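Local coordinates for protein discoidin-2 (Dictyostelium discoideum, PDB 2VM9) that binds galactose and N-acetylgalactosamine as a trimeric, calcium-containing lectin, and may take part in spore formation and in building the spore coat, at residues A[49-54]-A[79-84]; A[84-89]-A[144-149]; A[163-168]-A[191-196]. One frame throughout, in Å; residues are numbered along the deposited sequence.

Contact 1: residues A[49-54]-A[79-84]; sequences SESWSS and QGRGDH. With PO4 (phosphate ion), chain G.
E50 and the R81-G82-D83 loop meet through two straight hydrogen bonds, both using the backbone of E50. E50 N reaches D83 OD1 at 2.8 Å, while the carbonyl oxygen of E50 accepts the N-H of G82 at 2.9 Å (169° at the hydrogen), with the CA of R81 also leaning on that oxygen.

Ionic pairing lies within the loop. R81 grips D83 side-on: NE donates to OD1 at 2.8 Å and NH2 to OD2, both oxygens lying close to the guanidinium plane. OD1 therefore serves two donors, E50 N and R81 NE, arriving from opposite faces of the carboxylate. The R81 side chain, with CG anti to the backbone N (chi1 175°) and the chain extended from CG to NE, passes alongside S51, whose OG lies 3.3 Å from R81 CD, and ends with S49 CB over one guanidinium face and H84 CD2 over the other.

At its far edge, NH1 and NH2 of R81 share phosphate O2, at 2.9 and 2.8 Å, and NH1 also bonds to Q86 OE1. E50 directs its own carboxylate to K41 and N39, the latter a calcium ligand.

R81, G82 and D83 form a predicted cell-attachment motif, yet here the arginine and aspartate hold each other. The pairing probably offsets their charges, while the remaining guanidinium edge binds an anion, probably from the crystallisation liquor.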
loop_
_atom_site.group_PDB
_atom_site.type_symbol
_atom_site.label_atom_id
_atom_site.label_comp_id
_atom_site.label_asym_id
_atom_site.label_seq_id
_atom_site.Cartn_x
_atom_site.Cartn_y
_atom_site.Cartn_z
ATOM N N SER A 49 -2.163 13.831 -30.398
ATOM C CA SER A 49 -3.585 13.565 -30.554
ATOM C C SER A 49 -4.264 13.789 -29.212
ATOM O O SER A 49 -3.678 13.529 -28.126
ATOM C CB SER A 49 -3.794 12.120 -30.983
ATOM O OG SER A 49 -3.121 11.222 -30.120
ATOM N N GLU A 50 -5.501 14.248 -29.281
ATOM C CA GLU A 50 -6.338 14.326 -28.087
ATOM C C GLU A 50 -6.987 12.953 -27.859
ATOM O O GLU A 50 -8.223 12.777 -27.940
ATOM C CB GLU A 50 -7.361 15.448 -28.265
ATOM C CG GLU A 50 -6.648 16.818 -28.321
ATOM C CD GLU A 50 -7.595 17.974 -28.585
ATOM O OE1 GLU A 50 -8.681 17.734 -29.120
ATOM O OE2 GLU A 50 -7.231 19.111 -28.259
ATOM N N SER A 51 -6.130 11.956 -27.643
ATOM C CA SER A 51 -6.534 10.558 -27.478
ATOM C C SER A 51 -5.264 9.722 -27.323
ATOM O O SER A 51 -4.179 10.131 -27.743
ATOM C CB SER A 51 -7.276 10.014 -28.733
ATOM O OG SER A 51 -6.408 10.050 -29.903
ATOM N N TRP A 52 -5.413 8.525 -26.770
ATOM C CA TRP A 52 -4.469 7.461 -27.142
ATOM C C TRP A 52 -4.941 6.969 -28.517
ATOM O O TRP A 52 -6.156 6.798 -28.734
ATOM C CB TRP A 52 -4.559 6.295 -26.161
ATOM C CG TRP A 52 -3.966 5.019 -26.726
ATOM C CD1 TRP A 52 -2.651 4.806 -27.065
ATOM C CD2 TRP A 52 -4.656 3.792 -26.990
ATOM N NE1 TRP A 52 -2.486 3.522 -27.525
ATOM C CE2 TRP A 52 -3.694 2.873 -27.505
ATOM C CE3 TRP A 52 -5.989 3.377 -26.856
ATOM C CZ2 TRP A 52 -4.019 1.554 -27.864
ATOM C CZ3 TRP A 52 -6.323 2.051 -27.233
ATOM C CH2 TRP A 52 -5.343 1.165 -27.719
ATOM N N SER A 53 -4.006 6.711 -29.431
ATOM C CA SER A 53 -4.377 6.041 -30.700
ATOM C C SER A 53 -3.420 4.868 -30.926
ATOM O O SER A 53 -2.184 5.061 -30.870
ATOM C CB SER A 53 -4.287 7.013 -31.884
ATOM O OG SER A 53 -5.145 8.138 -31.712
ATOM N N SER A 54 -3.967 3.681 -31.213
ATOM C CA SER A 54 -3.126 2.499 -31.404
ATOM C C SER A 54 -2.288 2.634 -32.686
ATOM O O SER A 54 -2.526 3.512 -33.515
ATOM C CB SER A 54 -3.979 1.219 -31.470
ATOM O OG SER A 54 -4.650 1.169 -32.710
ATOM N N GLN A 79 -14.531 8.180 -24.327
ATOM C CA GLN A 79 -14.781 9.286 -25.195
ATOM C C GLN A 79 -13.947 9.007 -26.441
ATOM O O GLN A 79 -12.949 8.268 -26.410
ATOM C CB GLN A 79 -14.308 10.524 -24.439
ATOM C CG GLN A 79 -14.614 11.842 -24.989
ATOM C CD GLN A 79 -14.110 12.910 -24.018
ATOM O OE1 GLN A 79 -13.051 12.740 -23.397
ATOM N NE2 GLN A 79 -14.850 14.004 -23.885
ATOM N N GLY A 80 -14.348 9.594 -27.554
ATOM C CA GLY A 80 -13.530 9.486 -28.738
ATOM C C GLY A 80 -12.362 10.477 -28.709
ATOM O O GLY A 80 -12.003 11.071 -27.666
ATOM N N ARG A 81 -11.766 10.619 -29.873
ATOM C CA ARG A 81 -10.606 11.496 -30.055
ATOM C C ARG A 81 -11.039 12.938 -30.245
ATOM O O ARG A 81 -11.937 13.221 -31.054
ATOM C CB ARG A 81 -9.795 11.016 -31.271
ATOM C CG ARG A 81 -8.638 11.921 -31.621
ATOM C CD ARG A 81 -7.691 11.275 -32.650
ATOM N NE ARG A 81 -6.684 12.261 -33.010
ATOM C CZ ARG A 81 -5.690 12.064 -33.861
ATOM N NH1 ARG A 81 -5.538 10.873 -34.450
ATOM N NH2 ARG A 81 -4.834 13.066 -34.106
ATOM N N GLY A 82 -10.386 13.868 -29.546
ATOM C CA GLY A 82 -10.835 15.276 -29.613
ATOM C C GLY A 82 -10.622 16.000 -30.941
ATOM O O GLY A 82 -11.448 16.843 -31.322
ATOM N N ASP A 83 -9.559 15.661 -31.671
ATOM C CA ASP A 83 -9.084 16.466 -32.796
ATOM C C ASP A 83 -9.260 15.819 -34.186
ATOM O O ASP A 83 -8.895 16.425 -35.208
ATOM C CB ASP A 83 -7.612 16.847 -32.589
ATOM C CG ASP A 83 -6.694 15.640 -32.481
ATOM O OD1 ASP A 83 -6.970 14.728 -31.666
ATOM O OD2 ASP A 83 -5.702 15.611 -33.214
ATOM N N HIS A 84 -9.800 14.603 -34.228
ATOM C CA HIS A 84 -10.105 13.920 -35.516
ATOM C C HIS A 84 -11.255 12.944 -35.312
ATOM O O HIS A 84 -11.532 12.569 -34.187
ATOM C CB HIS A 84 -8.893 13.204 -36.096
ATOM C CG HIS A 84 -7.937 14.140 -36.749
ATOM N ND1 HIS A 84 -8.311 14.955 -37.802
ATOM C CD2 HIS A 84 -6.652 14.460 -36.461
ATOM C CE1 HIS A 84 -7.280 15.708 -38.156
ATOM N NE2 HIS A 84 -6.267 15.434 -37.351
HETATM P P PO4 G . -2.568 12.470 -36.853
HETATM O O1 PO4 G . -3.203 12.004 -38.153
HETATM O O2 PO4 G . -3.040 11.687 -35.760
HETATM O O3 PO4 G . -2.932 13.929 -36.675
HETATM O O4 PO4 G . -1.068 12.426 -37.012
#

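Contact 2: residues A[84-89]-A[144-149]; sequences HDQWVT and HISLRW
Q86 lays its side chain alongside that of H144, with the amide carbon CD of Q86 3.4 Å from H144 CB and the amide and imidazole planes turned 29° apart. With CG beside its own backbone N (chi1 -62°) and the chain extended beyond, the glutamine carries OE1 to the hydroxyl of S146. S146 OG donates to Q86 OE1 across 2.6 Å, coming in tilted from the carbonyl plane. S146 OG pairs further with S53, so a short polar chain runs from Q86 through S146 to S53; the imidazole NE2 of H144 turns to the carbonyl of S54.

V88 supplies the apolar part. The CG2 branch of V88 touches I145 CG2 at 4.1 Å and L147 CD2 at 4.0 Å. The backbones also approach, W87 CA lying 3.4 Å from S146 O in a CA-H...O contact.

Strands 87-89 and 146-149 run almost at right angles here, 86° between their directions, and the axes of these short segments approach to 5.2 Å. They belong to different sheets of the beta-sandwich: 146-153 pairs with 52-53 and 70-79, whereas 87-96 lies between 133-142 and 102-112.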
loop_
_atom_site.group_PDB
_atom_site.type_symbol
_atom_site.label_atom_id
_atom_site.label_comp_id
_atom_site.label_asym_id
_atom_site.label_seq_id
_atom_site.Cartn_x
_atom_site.Cartn_y
_atom_site.Cartn_z
ATOM N N HIS A 84 -9.800 14.603 -34.228
ATOM C CA HIS A 84 -10.105 13.920 -35.516
ATOM C C HIS A 84 -11.255 12.944 -35.312
ATOM O O HIS A 84 -11.532 12.569 -34.187
ATOM C CB HIS A 84 -8.893 13.204 -36.096
ATOM C CG HIS A 84 -7.937 14.140 -36.749
ATOM N ND1 HIS A 84 -8.311 14.955 -37.802
ATOM C CD2 HIS A 84 -6.652 14.460 -36.461
ATOM C CE1 HIS A 84 -7.280 15.708 -38.156
ATOM N NE2 HIS A 84 -6.267 15.434 -37.351
ATOM N N ASP A 85 -11.904 12.547 -36.403
ATOM C CA ASP A 85 -13.108 11.719 -36.330
ATOM C C ASP A 85 -12.746 10.248 -36.134
ATOM O O ASP A 85 -12.897 9.429 -37.045
ATOM C CB ASP A 85 -13.934 11.882 -37.615
ATOM C CG ASP A 85 -14.584 13.246 -37.729
ATOM O OD1 ASP A 85 -14.668 14.002 -36.734
ATOM O OD2 ASP A 85 -15.079 13.535 -38.822
ATOM N N GLN A 86 -12.259 9.929 -34.936
ATOM C CA GLN A 86 -11.889 8.551 -34.591
ATOM C C GLN A 86 -12.433 8.294 -33.218
ATOM O O GLN A 86 -12.344 9.171 -32.339
ATOM C CB GLN A 86 -10.370 8.396 -34.534
ATOM C CG GLN A 86 -9.702 8.672 -35.862
ATOM C CD GLN A 86 -8.201 8.874 -35.743
ATOM O OE1 GLN A 86 -7.611 8.829 -34.647
ATOM N NE2 GLN A 86 -7.573 9.094 -36.888
ATOM N N TRP A 87 -13.003 7.109 -33.007
ATOM C CA TRP A 87 -13.546 6.765 -31.693
ATOM C C TRP A 87 -13.780 5.254 -31.611
ATOM O O TRP A 87 -14.002 4.590 -32.634
ATOM C CB TRP A 87 -14.856 7.539 -31.356
ATOM C CG TRP A 87 -15.928 7.523 -32.429
ATOM C CD1 TRP A 87 -16.864 6.535 -32.655
ATOM C CD2 TRP A 87 -16.193 8.560 -33.374
ATOM N NE1 TRP A 87 -17.713 6.914 -33.688
ATOM C CE2 TRP A 87 -17.310 8.146 -34.154
ATOM C CE3 TRP A 87 -15.588 9.817 -33.642
ATOM C CZ2 TRP A 87 -17.824 8.929 -35.211
ATOM C CZ3 TRP A 87 -16.130 10.617 -34.669
ATOM C CH2 TRP A 87 -17.240 10.157 -35.437
ATOM N N VAL A 88 -13.693 4.713 -30.402
ATOM C CA VAL A 88 -14.008 3.309 -30.205
ATOM C C VAL A 88 -15.506 3.150 -30.042
ATOM O O VAL A 88 -16.105 3.807 -29.202
ATOM C CB VAL A 88 -13.223 2.760 -29.001
ATOM C CG1 VAL A 88 -13.705 1.353 -28.620
ATOM C CG2 VAL A 88 -11.715 2.795 -29.350
ATOM N N THR A 89 -16.112 2.263 -30.845
ATOM C CA THR A 89 -17.562 2.108 -30.835
ATOM C C THR A 89 -18.031 0.974 -29.912
ATOM O O THR A 89 -19.204 0.929 -29.522
ATOM C CB THR A 89 -18.097 1.859 -32.263
ATOM O OG1 THR A 89 -17.344 0.776 -32.840
ATOM C CG2 THR A 89 -17.968 3.112 -33.130
ATOM N N HIS A 144 -10.325 4.733 -36.485
ATOM C CA HIS A 144 -9.097 4.307 -35.793
ATOM C C HIS A 144 -9.419 3.985 -34.353
ATOM O O HIS A 144 -10.369 4.525 -33.809
ATOM C CB HIS A 144 -8.057 5.440 -35.822
ATOM C CG HIS A 144 -6.648 4.952 -35.687
ATOM N ND1 HIS A 144 -5.866 4.640 -36.778
ATOM C CD2 HIS A 144 -5.899 4.688 -34.594
ATOM C CE1 HIS A 144 -4.679 4.232 -36.365
ATOM N NE2 HIS A 144 -4.681 4.236 -35.041
ATOM N N ILE A 145 -8.605 3.132 -33.735
ATOM C CA ILE A 145 -8.740 2.856 -32.315
ATOM C C ILE A 145 -8.105 4.059 -31.595
ATOM O O ILE A 145 -6.892 4.130 -31.423
ATOM C CB ILE A 145 -8.054 1.550 -31.934
ATOM C CG1 ILE A 145 -8.755 0.379 -32.643
ATOM C CG2 ILE A 145 -8.060 1.373 -30.399
ATOM C CD1 ILE A 145 -7.973 -0.958 -32.549
ATOM N N SER A 146 -8.958 5.002 -31.221
ATOM C CA SER A 146 -8.546 6.220 -30.543
ATOM C C SER A 146 -9.565 6.477 -29.444
ATOM O O SER A 146 -10.784 6.413 -29.670
ATOM C CB SER A 146 -8.503 7.422 -31.517
ATOM O OG SER A 146 -7.587 7.202 -32.591
ATOM N N LEU A 147 -9.081 6.775 -28.236
ATOM C CA LEU A 147 -10.027 7.019 -27.159
ATOM C C LEU A 147 -9.417 7.872 -26.067
ATOM O O LEU A 147 -8.175 7.998 -25.953
ATOM C CB LEU A 147 -10.569 5.712 -26.555
ATOM C CG LEU A 147 -9.531 4.872 -25.777
ATOM C CD1 LEU A 147 -9.416 5.307 -24.319
ATOM C CD2 LEU A 147 -9.852 3.392 -25.846
ATOM N N ARG A 148 -10.312 8.456 -25.277
ATOM C CA ARG A 148 -9.972 9.047 -23.997
ATOM C C ARG A 148 -10.878 8.366 -22.973
ATOM O O ARG A 148 -11.927 7.847 -23.330
ATOM C CB ARG A 148 -10.200 10.559 -23.997
ATOM C CG ARG A 148 -9.206 11.308 -24.891
ATOM C CD ARG A 148 -9.616 12.797 -25.042
ATOM N NE ARG A 148 -10.792 12.885 -25.921
ATOM C CZ ARG A 148 -11.509 13.993 -26.114
ATOM N NH1 ARG A 148 -11.173 15.133 -25.486
ATOM N NH2 ARG A 148 -12.585 13.962 -26.907
ATOM N N TRP A 149 -10.449 8.338 -21.708
ATOM C CA TRP A 149 -11.175 7.572 -20.706
ATOM C C TRP A 149 -10.803 7.989 -19.299
ATOM O O TRP A 149 -9.809 8.706 -19.082
ATOM C CB TRP A 149 -10.950 6.057 -20.882
ATOM C CG TRP A 149 -9.545 5.581 -20.622
ATOM C CD1 TRP A 149 -8.359 6.242 -20.886
ATOM C CD2 TRP A 149 -9.185 4.324 -20.052
ATOM N NE1 TRP A 149 -7.284 5.446 -20.494
ATOM C CE2 TRP A 149 -7.771 4.261 -20.014
ATOM C CE3 TRP A 149 -9.923 3.223 -19.594
ATOM C CZ2 TRP A 149 -7.086 3.148 -19.496
ATOM C CZ3 TRP A 149 -9.254 2.128 -19.099
ATOM C CH2 TRP A 149 -7.838 2.092 -19.063
#

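Contact 3: residues A[163-168]-A[191-196]; sequences SVQVGE and FPVEFL
The first strand of the lectin-like domain, 163-170, is joined here to the loop that follows strand 183-190, chiefly through the side chain of Q165. Its amide makes two hydrogen bonds to the backbone of a single residue, V193. V193 N donates to Q165 OE1 at 2.9 Å, in the plane of the side-chain carbonyl and on a lone pair. In return Q165 NE2 donates to V193 O at 2.7 Å, nearly straight at 165° and only slightly out of the amide plane, although it meets the carbonyl of V193 from a tilted direction. Because both ends of the amide are engaged, its flip state is settled and rotation about the last torsion is restrained.

The chain of Q165 stands out from the strand, CG beside the backbone N (chi1 -62°) and extended beyond, so that the amide reaches the loop. There P192 runs by OE1, heading back toward the strand, with P192 CD 3.2 Å from Q165 OE1. At the NE2 end of the amide, the F195 ring reaches in from the loop: Q165 NE2 sits over the centre of one ring face, 3.3 Å from F195 CZ, with the two planes 64° apart. F191 adds its CB, 3.8 Å from Q165 NE2. The two rings meet in a T-shaped (edge-to-face) arrangement, F195 CE2 over the centre of the F191 ring.

A second subunit closes the region: its Y159 meets the F195 ring and packs on Q165, its K157 and Y159 donate to the carbonyl of E194, and V164 makes backbone hydrogen bonds to it. The arrangement is a buried glutamine tying the domain's first strand, outermost in its sheet within the chain, to a loop of an H-type lectin beta-sandwich, at a subunit interface of the trimer.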
loop_
_atom_site.group_PDB
_atom_site.type_symbol
_atom_site.label_atom_id
_atom_site.label_comp_id
_atom_site.label_asym_id
_atom_site.label_seq_id
_atom_site.Cartn_x
_atom_site.Cartn_y
_atom_site.Cartn_z
ATOM N N SER A 163 -0.487 1.516 10.316
ATOM C CA SER A 163 0.835 1.159 10.796
ATOM C C SER A 163 0.626 0.591 12.202
ATOM O O SER A 163 -0.313 0.988 12.903
ATOM C CB SER A 163 1.717 2.399 10.877
ATOM O OG SER A 163 2.089 2.867 9.573
ATOM N N VAL A 164 1.493 -0.339 12.590
ATOM C CA VAL A 164 1.291 -1.114 13.818
ATOM C C VAL A 164 2.636 -1.344 14.513
ATOM O O VAL A 164 3.616 -1.678 13.872
ATOM C CB VAL A 164 0.619 -2.490 13.503
ATOM C CG1 VAL A 164 0.598 -3.400 14.730
ATOM C CG2 VAL A 164 -0.803 -2.315 12.956
ATOM N N GLN A 165 2.674 -1.165 15.831
ATOM C CA GLN A 165 3.795 -1.666 16.622
ATOM C C GLN A 165 3.200 -2.424 17.797
ATOM O O GLN A 165 2.090 -2.130 18.243
ATOM C CB GLN A 165 4.701 -0.549 17.118
ATOM C CG GLN A 165 5.390 0.259 15.999
ATOM C CD GLN A 165 6.304 1.296 16.550
ATOM O OE1 GLN A 165 7.377 0.980 17.085
ATOM N NE2 GLN A 165 5.891 2.553 16.458
ATOM N N VAL A 166 3.949 -3.396 18.289
ATOM C CA VAL A 166 3.413 -4.270 19.314
ATOM C C VAL A 166 4.429 -4.431 20.442
ATOM O O VAL A 166 5.640 -4.165 20.275
ATOM C CB VAL A 166 3.055 -5.667 18.746
ATOM C CG1 VAL A 166 2.054 -5.574 17.579
ATOM C CG2 VAL A 166 4.329 -6.407 18.342
ATOM N N GLY A 167 3.951 -4.899 21.587
ATOM C CA GLY A 167 4.884 -5.158 22.682
ATOM C C GLY A 167 4.123 -5.751 23.857
ATOM O O GLY A 167 2.943 -6.067 23.762
ATOM N N GLU A 168 4.829 -5.912 24.958
ATOM C CA GLU A 168 4.201 -6.424 26.165
ATOM C C GLU A 168 4.652 -5.589 27.347
ATOM O O GLU A 168 5.717 -4.967 27.322
ATOM C CB GLU A 168 4.515 -7.894 26.382
ATOM C CG GLU A 168 5.950 -8.257 26.707
ATOM C CD GLU A 168 6.022 -9.652 27.358
ATOM O OE1 GLU A 168 5.789 -10.651 26.672
ATOM O OE2 GLU A 168 6.297 -9.737 28.575
ATOM N N PHE A 191 7.478 3.145 22.479
ATOM C CA PHE A 191 7.344 2.375 21.238
ATOM C C PHE A 191 8.747 2.136 20.681
ATOM O O PHE A 191 9.607 3.001 20.826
ATOM C CB PHE A 191 6.497 3.114 20.188
ATOM C CG PHE A 191 5.070 3.371 20.617
ATOM C CD1 PHE A 191 4.273 2.329 21.127
ATOM C CD2 PHE A 191 4.511 4.642 20.487
ATOM C CE1 PHE A 191 2.944 2.577 21.524
ATOM C CE2 PHE A 191 3.180 4.902 20.878
ATOM C CZ PHE A 191 2.396 3.851 21.402
ATOM N N PRO A 192 8.986 0.965 20.068
ATOM C CA PRO A 192 10.311 0.769 19.453
ATOM C C PRO A 192 10.719 1.952 18.561
ATOM O O PRO A 192 11.874 2.392 18.615
ATOM C CB PRO A 192 10.126 -0.505 18.641
ATOM C CG PRO A 192 9.095 -1.299 19.447
ATOM C CD PRO A 192 8.125 -0.224 19.917
ATOM N N VAL A 193 9.775 2.488 17.788
ATOM C CA VAL A 193 10.017 3.637 16.903
ATOM C C VAL A 193 8.938 4.681 17.128
ATOM O O VAL A 193 7.778 4.323 17.364
ATOM C CB VAL A 193 9.976 3.194 15.393
ATOM C CG1 VAL A 193 10.204 4.383 14.445
ATOM C CG2 VAL A 193 10.984 2.114 15.127
ATOM N N GLU A 194 9.290 5.965 17.052
ATOM C CA GLU A 194 8.298 7.022 17.226
ATOM C C GLU A 194 7.356 7.079 16.021
ATOM O O GLU A 194 7.802 7.038 14.865
ATOM C CB GLU A 194 8.953 8.390 17.475
ATOM C CG GLU A 194 7.945 9.505 17.710
ATOM C CD GLU A 194 8.568 10.861 18.034
ATOM O OE1 GLU A 194 9.809 10.986 18.049
ATOM O OE2 GLU A 194 7.796 11.796 18.309
ATOM N N PHE A 195 6.055 7.123 16.294
ATOM C CA PHE A 195 5.043 7.268 15.256
ATOM C C PHE A 195 5.035 8.711 14.722
ATOM O O PHE A 195 5.450 9.649 15.413
ATOM C CB PHE A 195 3.638 6.971 15.805
ATOM C CG PHE A 195 3.315 5.493 15.985
ATOM C CD1 PHE A 195 3.056 4.677 14.898
ATOM C CD2 PHE A 195 3.181 4.955 17.259
ATOM C CE1 PHE A 195 2.711 3.325 15.063
ATOM C CE2 PHE A 195 2.838 3.597 17.436
ATOM C CZ PHE A 195 2.603 2.788 16.350
ATOM N N LEU A 196 4.502 8.884 13.512
ATOM C CA LEU A 196 4.309 10.231 12.952
ATOM C C LEU A 196 3.115 10.976 13.558
ATOM O O LEU A 196 3.117 12.212 13.657
ATOM C CB LEU A 196 4.202 10.160 11.421
ATOM C CG LEU A 196 5.474 9.668 10.726
ATOM C CD1 LEU A 196 5.246 9.530 9.214
ATOM C CD2 LEU A 196 6.629 10.614 11.035
#

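From the N terminus, contact 1 is the first to close, bringing 79-84 back to 49-54 after 24 residues that include strands 63-67 and 70-79. Contact 2 opens where it ends, at the shared H84, and closes a longer loop of 54 residues at 144-149. All three contacts follow in series, none nested in or crossing another, yet the first two adjoin in space, their centres about 5 Å apart, because strands 52-53 and 146-153 are neighbours in one sheet. Both lie at one end of the N-terminal beta-sandwich, where they join its two sheets and a loop. Contact 3 closes a separate loop in the C-terminal domain, beyond the linker, its centre about 50 Å from that of contact 1.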